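HP0420 homologue (PDB 3LWG) is of unknown function but adopts a hotdog fold, which is consistent with a role in handling acyl or thioester compounds. Local coordinates at residues N76-S81 against L131-R136. Numbering follows the deposited sequence.
Sequences NSLISS and LVFEKR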
loop_
_atom_site.group_PDB
_atom_site.type_symbol
_atom_site.label_atom_id
_atom_site.label_comp_id
_atom_site.label_asym_id
_atom_site.label_seq_id
_atom_site.Cartn_x
_atom_site.Cartn_y
_atom_site.Cartn_z
ATOM N N ASN B 76 12.572 12.686 -5.415
ATOM C CA ASN B 76 12.223 13.188 -4.101
ATOM C C ASN B 76 10.725 13.259 -3.850
ATOM O O ASN B 76 10.244 14.145 -3.136
ATOM C CB ASN B 76 12.831 14.578 -3.897
ATOM C CG ASN B 76 14.328 14.570 -3.925
ATOM O OD1 ASN B 76 14.978 13.539 -4.055
ATOM N ND2 ASN B 76 14.894 15.746 -3.781
ATOM N N SER B 77 9.980 12.292 -4.371
ATOM C CA SER B 77 8.533 12.325 -4.176
ATOM C C SER B 77 8.126 11.198 -3.229
ATOM O O SER B 77 8.823 10.169 -3.125
ATOM C CB SER B 77 7.782 12.172 -5.532
ATOM O OG SER B 77 8.203 11.009 -6.210
ATOM N N LEU B 78 7.043 11.396 -2.491
ATOM C CA LEU B 78 6.434 10.251 -1.823
ATOM C C LEU B 78 4.943 10.358 -1.718
ATOM O O LEU B 78 4.341 11.437 -1.840
ATOM C CB LEU B 78 7.050 9.933 -0.448
ATOM C CG LEU B 78 7.209 11.153 0.443
ATOM C CD1 LEU B 78 5.878 11.678 0.738
ATOM C CD2 LEU B 78 7.971 10.837 1.729
ATOM N N ILE B 79 4.344 9.207 -1.491
ATOM C CA ILE B 79 2.911 9.166 -1.354
ATOM C C ILE B 79 2.527 9.780 -0.023
ATOM O O ILE B 79 3.050 9.349 1.023
ATOM C CB ILE B 79 2.354 7.714 -1.330
ATOM C CG1 ILE B 79 2.744 6.940 -2.614
ATOM C CG2 ILE B 79 0.869 7.807 -1.164
ATOM C CD1 ILE B 79 1.958 7.316 -3.782
ATOM N N SER B 80 1.594 10.727 -0.038
ATOM C CA SER B 80 1.171 11.342 1.209
ATOM C C SER B 80 -0.222 10.917 1.682
ATOM O O SER B 80 -0.511 10.981 2.867
ATOM C CB SER B 80 1.240 12.865 1.130
ATOM O OG SER B 80 0.407 13.335 0.071
ATOM N N SER B 81 -1.094 10.514 0.765
ATOM C CA SER B 81 -2.486 10.235 1.130
ATOM C C SER B 81 -3.103 9.373 0.060
ATOM O O SER B 81 -2.634 9.415 -1.064
ATOM C CB SER B 81 -3.279 11.561 1.179
ATOM O OG SER B 81 -4.557 11.285 1.734
ATOM N N LEU B 131 3.603 14.110 -2.782
ATOM C CA LEU B 131 4.285 15.359 -2.501
ATOM C C LEU B 131 5.723 15.251 -2.972
ATOM O O LEU B 131 6.309 14.180 -2.920
ATOM C CB LEU B 131 4.259 15.616 -0.995
ATOM C CG LEU B 131 2.870 15.849 -0.419
ATOM C CD1 LEU B 131 2.970 15.941 1.122
ATOM C CD2 LEU B 131 2.226 17.092 -0.998
ATOM N N VAL B 132 6.287 16.382 -3.416
ATOM C CA VAL B 132 7.678 16.447 -3.867
ATOM C C VAL B 132 8.451 17.376 -2.941
ATOM O O VAL B 132 7.999 18.504 -2.673
ATOM C CB VAL B 132 7.756 17.035 -5.259
ATOM C CG1 VAL B 132 9.225 17.063 -5.754
ATOM C CG2 VAL B 132 6.871 16.222 -6.214
ATOM N N PHE B 133 9.579 16.883 -2.427
ATOM C CA PHE B 133 10.392 17.625 -1.449
ATOM C C PHE B 133 11.743 18.084 -1.967
ATOM O O PHE B 133 12.279 17.538 -2.912
ATOM C CB PHE B 133 10.623 16.762 -0.215
ATOM C CG PHE B 133 9.363 16.443 0.500
ATOM C CD1 PHE B 133 8.670 15.272 0.225
ATOM C CD2 PHE B 133 8.838 17.331 1.407
ATOM C CE1 PHE B 133 7.499 14.993 0.890
ATOM C CE2 PHE B 133 7.658 17.039 2.066
ATOM C CZ PHE B 133 6.998 15.874 1.803
ATOM N N GLU B 134 12.298 19.097 -1.306
ATOM C CA GLU B 134 13.577 19.637 -1.731
ATOM C C GLU B 134 14.769 18.923 -1.078
ATOM O O GLU B 134 15.833 18.844 -1.679
ATOM C CB GLU B 134 13.636 21.162 -1.541
ATOM C CG GLU B 134 13.621 21.667 -0.101
ATOM C CD GLU B 134 14.557 22.897 0.102
ATOM O OE1 GLU B 134 14.692 23.736 -0.831
ATOM O OE2 GLU B 134 15.167 23.007 1.196
ATOM N N LYS B 135 14.593 18.376 0.123
ATOM C CA LYS B 135 15.730 17.773 0.846
ATOM C C LYS B 135 15.579 16.267 0.990
ATOM O O LYS B 135 14.447 15.755 1.062
ATOM C CB LYS B 135 15.877 18.364 2.249
ATOM C CG LYS B 135 16.002 19.877 2.294
ATOM C CD LYS B 135 15.816 20.341 3.709
ATOM C CE LYS B 135 15.309 21.777 3.779
ATOM N NZ LYS B 135 15.250 22.238 5.203
ATOM N N ARG B 136 16.721 15.577 0.995
ATOM C CA ARG B 136 16.817 14.179 1.416
ATOM C C ARG B 136 17.941 14.091 2.427
ATOM O O ARG B 136 18.921 14.843 2.334
ATOM C CB ARG B 136 17.183 13.273 0.242
ATOM C CG ARG B 136 16.262 13.450 -0.950
ATOM C CD ARG B 136 14.916 12.787 -0.631
ATOM N NE ARG B 136 15.004 11.322 -0.573
ATOM C CZ ARG B 136 14.951 10.532 -1.643
ATOM N NH1 ARG B 136 14.871 11.072 -2.854
ATOM N NH2 ARG B 136 14.939 9.198 -1.497
#
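Leu-78 and Leu-131 form an antiparallel hydrogen-bonded pair. Leu-78 N donates to Leu-131 O at 2.9 Å, and Leu-131 N returns the bond to Leu-78 O. Ser-77 and Val-132 are the next, non-hydrogen-bonded pair, with CA atoms 4.2 Å apart. Beyond it, Phe-133 N gives an almost straight bond (172°) to Asn-76 O. The pairing thus runs one step past the strand 121-132.

The amide of Asn-76 then carries the contact into the turn. Its CB points toward 131-136, and with CG anti to the carbonyl carbon (chi1 -63°) the amide lies beside Phe-133 O and Arg-136. ND2 of Asn-76 donates to Phe-133 O at 3.3 Å, with that oxygen close to the amide plane. OD1 of Asn-76 accepts from Arg-136 NH1 at 2.7 Å. The oxygen lies at the guanidinium edge, and the two planes are nearly perpendicular (88°). Arg-136 bends at chi2 and chi3 and folds back over the amide. Backbone and side chain of Asn-76 together hold the chain after strand 121-132.

Apolar contacts lie on the face bearing the two leucines. CD1 of Leu-78 meets the Phe-133 ring at its edge, 3.7 Å from CE1. CD1 of Leu-131 packs 3.5 Å from Ser-80 CB.

Ser-80 and Ser-81 both face Glu-129 in a classic beta bulge. On the opposite face, Ser-77 touches Leu-69 of helix 57-72, the central helix of the hotdog. Arg-136 NH2 makes a salt bridge to Asp-53 of the second subunit. Strand 77-86 is outermost within its chain, and at Ser-81 it pairs with an antiparallel strand of that subunit, so the sheet continues across the dimer.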